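Protoporphyrinogen oxidase (Exiguobacterium sibiricum, PDB 3LOV) probably oxidises coproporphyrinogen III to coproporphyrin III with molecular oxygen, using FAD as cofactor, in the coproporphyrin-dependent route to heme b. Local coordinates at residues S4-I9 with D29-L34; M107-D112 with E203-M208; T312-F317 with V359-V364. All coordinates share one frame; numbering follows the deposited sequence.

Interaction 1 of 3, residues S4-I9 with D29-L34; sequences SKRLVI and DLNITL
The guanidinium of Arg6 lies over Asn31, whose CB sits 3.4 Å from NH1 beneath one face. The guanidinium and the Asn31 amide are 23° from parallel. At the guanidinium edge, in its plane, NH2 donates to a water that also bonds Thr33 OG1. The bend at chi3 (65°) folds the Arg6 chain over the neighbouring strand. The Asn31 amide has another task: ND2 gives a straight bond of 2.9 Å to Lys5 O, reaching it from above the carbonyl plane. A second water joins Leu7 O to Thr33 OG1. Beneath these side chains the two strands run parallel. Leu7 N bonds Asn31 O, Thr33 N bonds Leu7 O, and Ile9 N bonds Thr33 O; Leu7 N to Asn31 O is 2.8 Å. The other face is apolar. Leu7 CB packs tightly on Leu30 CD2 (3.4 Å), and Ile9 CG2 meets Leu34 CD1 at 3.6 Å. Helix 14-26 covers this face, with Ala20 and Ala23 against Ile9 and Leu7. The strands and this helix form a beta-alpha-beta unit, as in Rossmann-type FAD domains. Strand 280-283 continues the sheet beyond strand 6-10, and strands 266-270 and 276-278 pack on the Val8 and Thr33 side.

Interaction 2 of 3, residues M107-D112 with E203-M208; sequences MGIPTD and EGMRLM
Met107, a selenomethionine, meets Met205 loosely at the start of the segment, CG to CE at 4.2 Å. Ile109 makes the firmer apolar contact. Its CG2 touches Met205 CG at 3.5 Å, while its CD1 lies 4.0 Å from Met205 SE. The two side chains cross at about a right angle. Met205 is also a selenomethionine; its bends at chi2 (-51°) and chi3 (-63°) lay CG and SE on Ile109 and bring CE to Met107. Thr111 then meets two successive helix residues. Its CG2 packs on Met205 CB at 3.6 Å, and its CB lies beside the CG of Arg206. Its backbone O accepts a bond of 2.7 Å from Arg206 NH1. The oxygen lies at the guanidinium edge, close to its plane, but the angle at the hydrogen is only 135°. Arg206 NE makes a salt bridge with Glu203 OE1 at 3.0 Å, one helical turn back. These two bonds are likely to fix the rotation of the guanidinium. Asp112 ends the segment as an N-cap, its OD1 accepting from Leu115 N. Val106 and Phe191 add to the packing around Met205. The contact joins a short beta hairpin, strands 105-106 and 109-110, to helix 201-207, away from the FAD-binding residues.

Interaction 3 of 3, residues T312-F317 with V359-V364; sequences TVTMIF and VLRAFV
Thr314 and Val359 form the tight part of this contact, with CG2 and CG1 only 3.4 Å apart, closer than usual for carbons. Thr314 OG1 crosses the Arg361 chain at a slant, 3.2 Å from its CG. Thr312 and Phe363 lie side by side, CG2 3.5 Å from CE2, and Thr312 CG2 also lies over a face of the Arg361 guanidinium. Packing is looser one residue on, where Ile316 CG1 stands 4.1 Å from Val359 CG2, and between Phe317 and Leu360, whose CE2 and CD1 are 4.1 Å apart. This looser part is also buried, and Met315 turns away from the neighbouring strand towards helix 377-392. Four backbone bonds join the antiparallel strands, through the hydrogen-bonded pairs Val313 with Ala362 and Met315 with Leu360; Met315 N to Leu360 O is 2.7 Å. In Arg361, CG anti to the backbone N (chi1 -171°) brings CG and CD against Thr314 OG1. Its NH1 bonds Gly58 O. A leucine in its place would probably leave Gly58 O without this donor and weaken the hold on the segment carrying the FAD-binding residues Asp60 and Ser61. Thr312 OG1 bonds Arg57 O. The Thr312 and Arg361 face thus supplies buried polar groups that tie the sheet to the chain beside the FAD site.

In the fold
All three contacts are largely buried, but they lie in separate parts of the fold and share no strand or helix. Interactions 1 and 3 are both strand pairs. Interaction 1 is parallel and belongs to the Rossmann-type sheet. Its start is exposed, and two waters bridge polar atoms on the Arg6 and Thr33 face. Interaction 3 is antiparallel, in the mixed sheet; all its touching residues are buried, and Thr312 and Arg361 bond to backbone carbonyls. Interaction 2 joins a hairpin to a helix, mainly through selenomethionine packing and one arginine bond. Its centre is 50 Å from that of interaction 1, on the opposite side of the chain's centre. Both interactions 1 and 3 come near FAD, whereas interaction 2 does not.

Interaction 1 of 3, residues S4-I9 with D29-L34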
loop_
_atom_site.group_PDB
_atom_site.type_symbol
_atom_site.label_atom_id
_atom_site.label_comp_id
_atom_site.label_asym_id
_atom_site.label_seq_id
_atom_site.Cartn_x
_atom_site.Cartn_y
_atom_site.Cartn_z
ATOM N N SER A 4 10.694 31.411 18.379
ATOM C CA SER A 4 10.183 32.187 17.242
ATOM C C SER A 4 9.927 31.329 15.974
ATOM O O SER A 4 9.212 31.757 15.072
ATOM C CB SER A 4 11.131 33.379 16.934
ATOM O OG SER A 4 12.315 32.985 16.256
ATOM N N LYS A 5 10.483 30.120 15.924
ATOM C CA LYS A 5 10.535 29.351 14.670
ATOM C C LYS A 5 9.298 28.496 14.486
ATOM O O LYS A 5 8.655 28.101 15.448
ATOM C CB LYS A 5 11.745 28.416 14.631
ATOM C CG LYS A 5 13.085 29.001 15.081
ATOM C CD LYS A 5 13.871 29.596 13.964
ATOM C CE LYS A 5 15.321 29.871 14.406
ATOM N NZ LYS A 5 15.877 31.031 13.644
ATOM N N ARG A 6 9.004 28.186 13.236
ATOM C CA ARG A 6 7.732 27.557 12.873
ATOM C C ARG A 6 7.953 26.410 11.887
ATOM O O ARG A 6 8.707 26.530 10.907
ATOM C CB ARG A 6 6.790 28.594 12.283
ATOM C CG ARG A 6 6.606 29.839 13.189
ATOM C CD ARG A 6 5.642 30.864 12.582
ATOM N NE ARG A 6 4.288 30.332 12.483
ATOM C CZ ARG A 6 3.456 30.205 13.516
ATOM N NH1 ARG A 6 3.814 30.582 14.776
ATOM N NH2 ARG A 6 2.241 29.705 13.291
ATOM N N LEU A 7 7.302 25.292 12.187
ATOM C CA LEU A 7 7.228 24.141 11.303
ATOM C C LEU A 7 5.876 24.171 10.604
ATOM O O LEU A 7 4.846 24.286 11.259
ATOM C CB LEU A 7 7.351 22.851 12.125
ATOM C CG LEU A 7 7.021 21.511 11.428
ATOM C CD1 LEU A 7 7.958 21.255 10.270
ATOM C CD2 LEU A 7 7.060 20.325 12.426
ATOM N N VAL A 8 5.857 24.079 9.283
ATOM C CA VAL A 8 4.597 23.875 8.569
ATOM C C VAL A 8 4.667 22.489 7.927
ATOM O O VAL A 8 5.613 22.175 7.170
ATOM C CB VAL A 8 4.337 24.938 7.448
ATOM C CG1 VAL A 8 3.045 24.632 6.717
ATOM C CG2 VAL A 8 4.285 26.373 8.013
ATOM N N ILE A 9 3.666 21.686 8.221
ATOM C CA ILE A 9 3.517 20.329 7.663
ATOM C C ILE A 9 2.471 20.469 6.587
ATOM O O ILE A 9 1.420 21.108 6.829
ATOM C CB ILE A 9 3.040 19.351 8.753
ATOM C CG1 ILE A 9 4.165 19.112 9.750
ATOM C CG2 ILE A 9 2.505 17.999 8.149
ATOM C CD1 ILE A 9 3.680 18.607 11.123
ATOM N N ASP A 29 8.966 23.500 22.004
ATOM C CA ASP A 29 9.043 24.958 21.815
ATOM C C ASP A 29 8.760 25.407 20.376
ATOM O O ASP A 29 8.752 26.597 20.117
ATOM C CB ASP A 29 10.430 25.489 22.215
ATOM C CG ASP A 29 10.737 25.312 23.712
ATOM O OD1 ASP A 29 9.779 25.234 24.524
ATOM O OD2 ASP A 29 11.945 25.265 24.072
ATOM N N LEU A 30 8.517 24.470 19.462
ATOM C CA LEU A 30 8.247 24.800 18.059
ATOM C C LEU A 30 6.757 24.869 17.715
ATOM O O LEU A 30 5.973 23.962 18.022
ATOM C CB LEU A 30 8.898 23.761 17.148
ATOM C CG LEU A 30 9.157 24.153 15.694
ATOM C CD1 LEU A 30 10.342 25.092 15.651
ATOM C CD2 LEU A 30 9.395 22.883 14.856
ATOM N N ASN A 31 6.397 25.941 17.021
ATOM C CA ASN A 31 5.047 26.169 16.516
ATOM C C ASN A 31 4.762 25.262 15.314
ATOM O O ASN A 31 5.622 25.154 14.436
ATOM C CB ASN A 31 4.923 27.643 16.088
ATOM C CG ASN A 31 5.296 28.619 17.231
ATOM O OD1 ASN A 31 4.459 28.892 18.115
ATOM N ND2 ASN A 31 6.579 29.083 17.252
ATOM N N ILE A 32 3.558 24.668 15.259
ATOM C CA ILE A 32 3.239 23.627 14.235
ATOM C C ILE A 32 1.937 23.973 13.573
ATOM O O ILE A 32 0.929 24.137 14.253
ATOM C CB ILE A 32 3.143 22.211 14.844
ATOM C CG1 ILE A 32 4.491 21.826 15.475
ATOM C CG2 ILE A 32 2.729 21.186 13.751
ATOM C CD1 ILE A 32 4.426 20.777 16.568
ATOM N N THR A 33 1.982 24.179 12.258
ATOM C CA THR A 33 0.776 24.374 11.462
ATOM C C THR A 33 0.715 23.295 10.389
ATOM O O THR A 33 1.752 22.935 9.809
ATOM C CB THR A 33 0.756 25.771 10.825
ATOM O OG1 THR A 33 0.845 26.764 11.858
ATOM C CG2 THR A 33 -0.531 25.993 9.986
ATOM N N LEU A 34 -0.478 22.753 10.168
ATOM C CA LEU A 34 -0.689 21.734 9.131
ATOM C C LEU A 34 -1.711 22.235 8.129
ATOM O O LEU A 34 -2.864 22.538 8.491
ATOM C CB LEU A 34 -1.154 20.414 9.727
ATOM C CG LEU A 34 -1.211 19.214 8.771
ATOM C CD1 LEU A 34 -0.822 17.902 9.489
ATOM C CD2 LEU A 34 -2.564 19.106 8.062
HETATM O O HOH W 1 0.143 29.253 11.459
HETATM O O HOH W 2 3.835 26.820 12.115
#

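Interaction 2 of 3, residues M107-D112 with E203-M208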
loop_
_atom_site.group_PDB
_atom_site.type_symbol
_atom_site.label_atom_id
_atom_site.label_comp_id
_atom_site.label_asym_id
_atom_site.label_seq_id
_atom_site.Cartn_x
_atom_site.Cartn_y
_atom_site.Cartn_z
HETATM N N MSE A 107 4.919 -18.095 -0.140
HETATM C CA MSE A 107 4.877 -16.971 -1.099
HETATM C C MSE A 107 4.846 -17.475 -2.549
HETATM O O MSE A 107 5.501 -16.930 -3.429
HETATM C CB MSE A 107 6.066 -16.039 -0.886
HETATM C CG MSE A 107 6.501 -15.908 0.569
HETATM SE SE MSE A 107 5.747 -14.388 1.489
HETATM C CE MSE A 107 3.934 -14.251 0.684
ATOM N N GLY A 108 4.091 -18.541 -2.772
ATOM C CA GLY A 108 3.959 -19.129 -4.076
ATOM C C GLY A 108 5.097 -20.026 -4.508
ATOM O O GLY A 108 5.028 -20.618 -5.581
ATOM N N ILE A 109 6.162 -20.113 -3.707
ATOM C CA ILE A 109 7.297 -20.972 -4.024
ATOM C C ILE A 109 7.095 -22.304 -3.300
ATOM O O ILE A 109 6.981 -22.319 -2.067
ATOM C CB ILE A 109 8.673 -20.367 -3.603
ATOM C CG1 ILE A 109 8.959 -19.072 -4.388
ATOM C CG2 ILE A 109 9.782 -21.418 -3.858
ATOM C CD1 ILE A 109 10.123 -18.307 -3.893
ATOM N N PRO A 110 7.044 -23.410 -4.060
ATOM C CA PRO A 110 6.799 -24.731 -3.499
ATOM C C PRO A 110 7.837 -25.181 -2.476
ATOM O O PRO A 110 9.027 -25.085 -2.724
ATOM C CB PRO A 110 6.846 -25.651 -4.740
ATOM C CG PRO A 110 6.390 -24.807 -5.829
ATOM C CD PRO A 110 7.044 -23.471 -5.538
ATOM N N THR A 111 7.362 -25.655 -1.337
ATOM C CA THR A 111 8.230 -26.284 -0.339
ATOM C C THR A 111 7.833 -27.753 -0.108
ATOM O O THR A 111 8.633 -28.524 0.441
ATOM C CB THR A 111 8.198 -25.505 0.971
ATOM O OG1 THR A 111 6.866 -25.488 1.455
ATOM C CG2 THR A 111 8.703 -24.027 0.765
ATOM N N ASP A 112 6.629 -28.142 -0.540
ATOM C CA ASP A 112 6.171 -29.553 -0.499
ATOM C C ASP A 112 5.638 -29.961 -1.871
ATOM O O ASP A 112 4.467 -29.691 -2.224
ATOM C CB ASP A 112 5.112 -29.697 0.583
ATOM C CG ASP A 112 4.479 -31.078 0.631
ATOM O OD1 ASP A 112 4.454 -31.817 -0.382
ATOM O OD2 ASP A 112 3.971 -31.400 1.724
ATOM N N GLU A 203 15.451 -25.108 -0.831
ATOM C CA GLU A 203 15.799 -25.389 0.579
ATOM C C GLU A 203 15.830 -24.117 1.431
ATOM O O GLU A 203 15.649 -24.162 2.651
ATOM C CB GLU A 203 17.120 -26.142 0.675
ATOM C CG GLU A 203 17.088 -27.578 0.057
ATOM C CD GLU A 203 16.283 -28.635 0.824
ATOM O OE1 GLU A 203 15.742 -28.348 1.908
ATOM O OE2 GLU A 203 16.211 -29.791 0.327
ATOM N N GLY A 204 16.022 -22.977 0.794
ATOM C CA GLY A 204 15.900 -21.710 1.503
ATOM C C GLY A 204 14.470 -21.454 1.937
ATOM O O GLY A 204 14.218 -21.080 3.088
HETATM N N MSE A 205 13.523 -21.650 1.026
HETATM C CA MSE A 205 12.096 -21.498 1.379
HETATM C C MSE A 205 11.643 -22.548 2.379
HETATM O O MSE A 205 10.705 -22.316 3.147
HETATM C CB MSE A 205 11.193 -21.563 0.147
HETATM C CG MSE A 205 11.507 -20.543 -0.921
HETATM SE SE MSE A 205 11.625 -18.733 -0.202
HETATM C CE MSE A 205 9.805 -18.546 0.419
ATOM N N ARG A 206 12.280 -23.712 2.355
ATOM C CA ARG A 206 11.961 -24.751 3.322
ATOM C C ARG A 206 12.387 -24.394 4.747
ATOM O O ARG A 206 11.699 -24.786 5.677
ATOM C CB ARG A 206 12.512 -26.113 2.887
ATOM C CG ARG A 206 11.644 -26.760 1.796
ATOM C CD ARG A 206 12.427 -27.687 0.921
ATOM N NE ARG A 206 12.833 -28.960 1.537
ATOM C CZ ARG A 206 12.043 -30.035 1.639
ATOM N NH1 ARG A 206 10.765 -29.990 1.252
ATOM N NH2 ARG A 206 12.524 -31.166 2.150
ATOM N N LEU A 207 13.489 -23.655 4.925
ATOM C CA LEU A 207 13.833 -23.092 6.246
ATOM C C LEU A 207 12.707 -22.200 6.793
ATOM O O LEU A 207 12.531 -22.114 7.995
ATOM C CB LEU A 207 15.100 -22.230 6.170
ATOM C CG LEU A 207 16.447 -22.874 5.874
ATOM C CD1 LEU A 207 17.475 -21.820 6.042
ATOM C CD2 LEU A 207 16.709 -24.084 6.797
HETATM N N MSE A 208 11.970 -21.533 5.894
HETATM C CA MSE A 208 10.884 -20.586 6.248
HETATM C C MSE A 208 9.502 -21.217 6.449
HETATM O O MSE A 208 8.530 -20.480 6.624
HETATM C CB MSE A 208 10.736 -19.504 5.145
HETATM C CG MSE A 208 11.954 -18.594 4.931
HETATM SE SE MSE A 208 11.751 -17.274 3.443
HETATM C CE MSE A 208 10.050 -16.429 4.113
#

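Interaction 3 of 3, residues T312-F317 with V359-V364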
loop_
_atom_site.group_PDB
_atom_site.type_symbol
_atom_site.label_atom_id
_atom_site.label_comp_id
_atom_site.label_asym_id
_atom_site.label_seq_id
_atom_site.Cartn_x
_atom_site.Cartn_y
_atom_site.Cartn_z
ATOM N N THR A 312 -11.975 1.275 -5.575
ATOM C CA THR A 312 -12.581 0.182 -4.841
ATOM C C THR A 312 -14.095 0.290 -5.022
ATOM O O THR A 312 -14.680 1.383 -4.964
ATOM C CB THR A 312 -12.173 0.161 -3.349
ATOM O OG1 THR A 312 -12.638 1.348 -2.703
ATOM C CG2 THR A 312 -10.633 0.041 -3.197
ATOM N N VAL A 313 -14.720 -0.851 -5.294
ATOM C CA VAL A 313 -16.149 -0.900 -5.551
ATOM C C VAL A 313 -16.687 -1.966 -4.596
ATOM O O VAL A 313 -16.355 -3.132 -4.720
ATOM C CB VAL A 313 -16.470 -1.198 -7.036
ATOM C CG1 VAL A 313 -18.022 -1.209 -7.269
ATOM C CG2 VAL A 313 -15.768 -0.179 -7.949
ATOM N N THR A 314 -17.435 -1.525 -3.595
ATOM C CA THR A 314 -17.906 -2.391 -2.537
ATOM C C THR A 314 -19.383 -2.596 -2.759
ATOM O O THR A 314 -20.102 -1.639 -2.961
ATOM C CB THR A 314 -17.670 -1.796 -1.133
ATOM O OG1 THR A 314 -16.262 -1.824 -0.825
ATOM C CG2 THR A 314 -18.441 -2.609 -0.088
HETATM N N MSE A 315 -19.813 -3.857 -2.765
HETATM C CA MSE A 315 -21.234 -4.211 -2.945
HETATM C C MSE A 315 -21.768 -4.925 -1.702
HETATM O O MSE A 315 -21.213 -5.950 -1.297
HETATM C CB MSE A 315 -21.384 -5.133 -4.143
HETATM C CG MSE A 315 -21.211 -4.426 -5.455
HETATM SE SE MSE A 315 -20.563 -5.611 -6.826
HETATM C CE MSE A 315 -21.303 -4.502 -8.194
ATOM N N ILE A 316 -22.820 -4.347 -1.116
ATOM C CA ILE A 316 -23.464 -4.852 0.084
ATOM C C ILE A 316 -24.682 -5.636 -0.382
ATOM O O ILE A 316 -25.543 -5.105 -1.051
ATOM C CB ILE A 316 -23.928 -3.714 1.035
ATOM C CG1 ILE A 316 -22.726 -3.057 1.746
ATOM C CG2 ILE A 316 -24.934 -4.276 2.085
ATOM C CD1 ILE A 316 -22.996 -1.662 2.312
ATOM N N PHE A 317 -24.732 -6.909 -0.015
ATOM C CA PHE A 317 -25.867 -7.781 -0.306
ATOM C C PHE A 317 -26.512 -8.237 0.970
ATOM O O PHE A 317 -25.818 -8.442 1.972
ATOM C CB PHE A 317 -25.376 -9.047 -0.985
ATOM C CG PHE A 317 -24.699 -8.806 -2.288
ATOM C CD1 PHE A 317 -25.440 -8.762 -3.470
ATOM C CD2 PHE A 317 -23.321 -8.614 -2.339
ATOM C CE1 PHE A 317 -24.809 -8.547 -4.693
ATOM C CE2 PHE A 317 -22.692 -8.408 -3.546
ATOM C CZ PHE A 317 -23.429 -8.363 -4.730
ATOM N N VAL A 359 -20.639 -8.895 1.939
ATOM C CA VAL A 359 -20.063 -7.695 1.345
ATOM C C VAL A 359 -18.837 -8.042 0.533
ATOM O O VAL A 359 -17.893 -8.655 1.060
ATOM C CB VAL A 359 -19.704 -6.692 2.420
ATOM C CG1 VAL A 359 -19.161 -5.399 1.788
ATOM C CG2 VAL A 359 -20.947 -6.427 3.323
ATOM N N LEU A 360 -18.866 -7.638 -0.741
ATOM C CA LEU A 360 -17.759 -7.863 -1.663
ATOM C C LEU A 360 -17.069 -6.511 -1.951
ATOM O O LEU A 360 -17.727 -5.505 -2.190
ATOM C CB LEU A 360 -18.229 -8.561 -2.959
ATOM C CG LEU A 360 -18.888 -9.969 -2.887
ATOM C CD1 LEU A 360 -19.289 -10.490 -4.284
ATOM C CD2 LEU A 360 -17.976 -11.001 -2.217
ATOM N N ARG A 361 -15.744 -6.478 -1.885
ATOM C CA ARG A 361 -14.970 -5.267 -2.272
ATOM C C ARG A 361 -14.043 -5.634 -3.431
ATOM O O ARG A 361 -13.125 -6.421 -3.251
ATOM C CB ARG A 361 -14.154 -4.646 -1.111
ATOM C CG ARG A 361 -13.538 -3.256 -1.505
ATOM C CD ARG A 361 -13.007 -2.384 -0.366
ATOM N NE ARG A 361 -11.697 -2.802 0.100
ATOM C CZ ARG A 361 -10.742 -1.984 0.575
ATOM N NH1 ARG A 361 -10.922 -0.668 0.681
ATOM N NH2 ARG A 361 -9.585 -2.496 0.943
ATOM N N ALA A 362 -14.348 -5.122 -4.620
ATOM C CA ALA A 362 -13.518 -5.329 -5.804
ATOM C C ALA A 362 -12.568 -4.137 -5.999
ATOM O O ALA A 362 -12.891 -3.008 -5.670
ATOM C CB ALA A 362 -14.375 -5.577 -7.052
ATOM N N PHE A 363 -11.367 -4.426 -6.490
ATOM C CA PHE A 363 -10.396 -3.408 -6.873
ATOM C C PHE A 363 -10.291 -3.365 -8.397
ATOM O O PHE A 363 -10.379 -4.415 -9.072
ATOM C CB PHE A 363 -9.024 -3.743 -6.299
ATOM C CG PHE A 363 -8.954 -3.642 -4.800
ATOM C CD1 PHE A 363 -9.513 -4.616 -3.997
ATOM C CD2 PHE A 363 -8.289 -2.589 -4.196
ATOM C CE1 PHE A 363 -9.428 -4.531 -2.607
ATOM C CE2 PHE A 363 -8.204 -2.500 -2.786
ATOM C CZ PHE A 363 -8.759 -3.458 -2.014
ATOM N N VAL A 364 -10.113 -2.159 -8.932
ATOM C CA VAL A 364 -9.946 -1.924 -10.383
ATOM C C VAL A 364 -8.779 -0.958 -10.575
ATOM O O VAL A 364 -8.698 0.053 -9.870
ATOM C CB VAL A 364 -11.225 -1.293 -11.036
ATOM C CG1 VAL A 364 -10.922 -0.837 -12.478
ATOM C CG2 VAL A 364 -12.417 -2.284 -11.043
#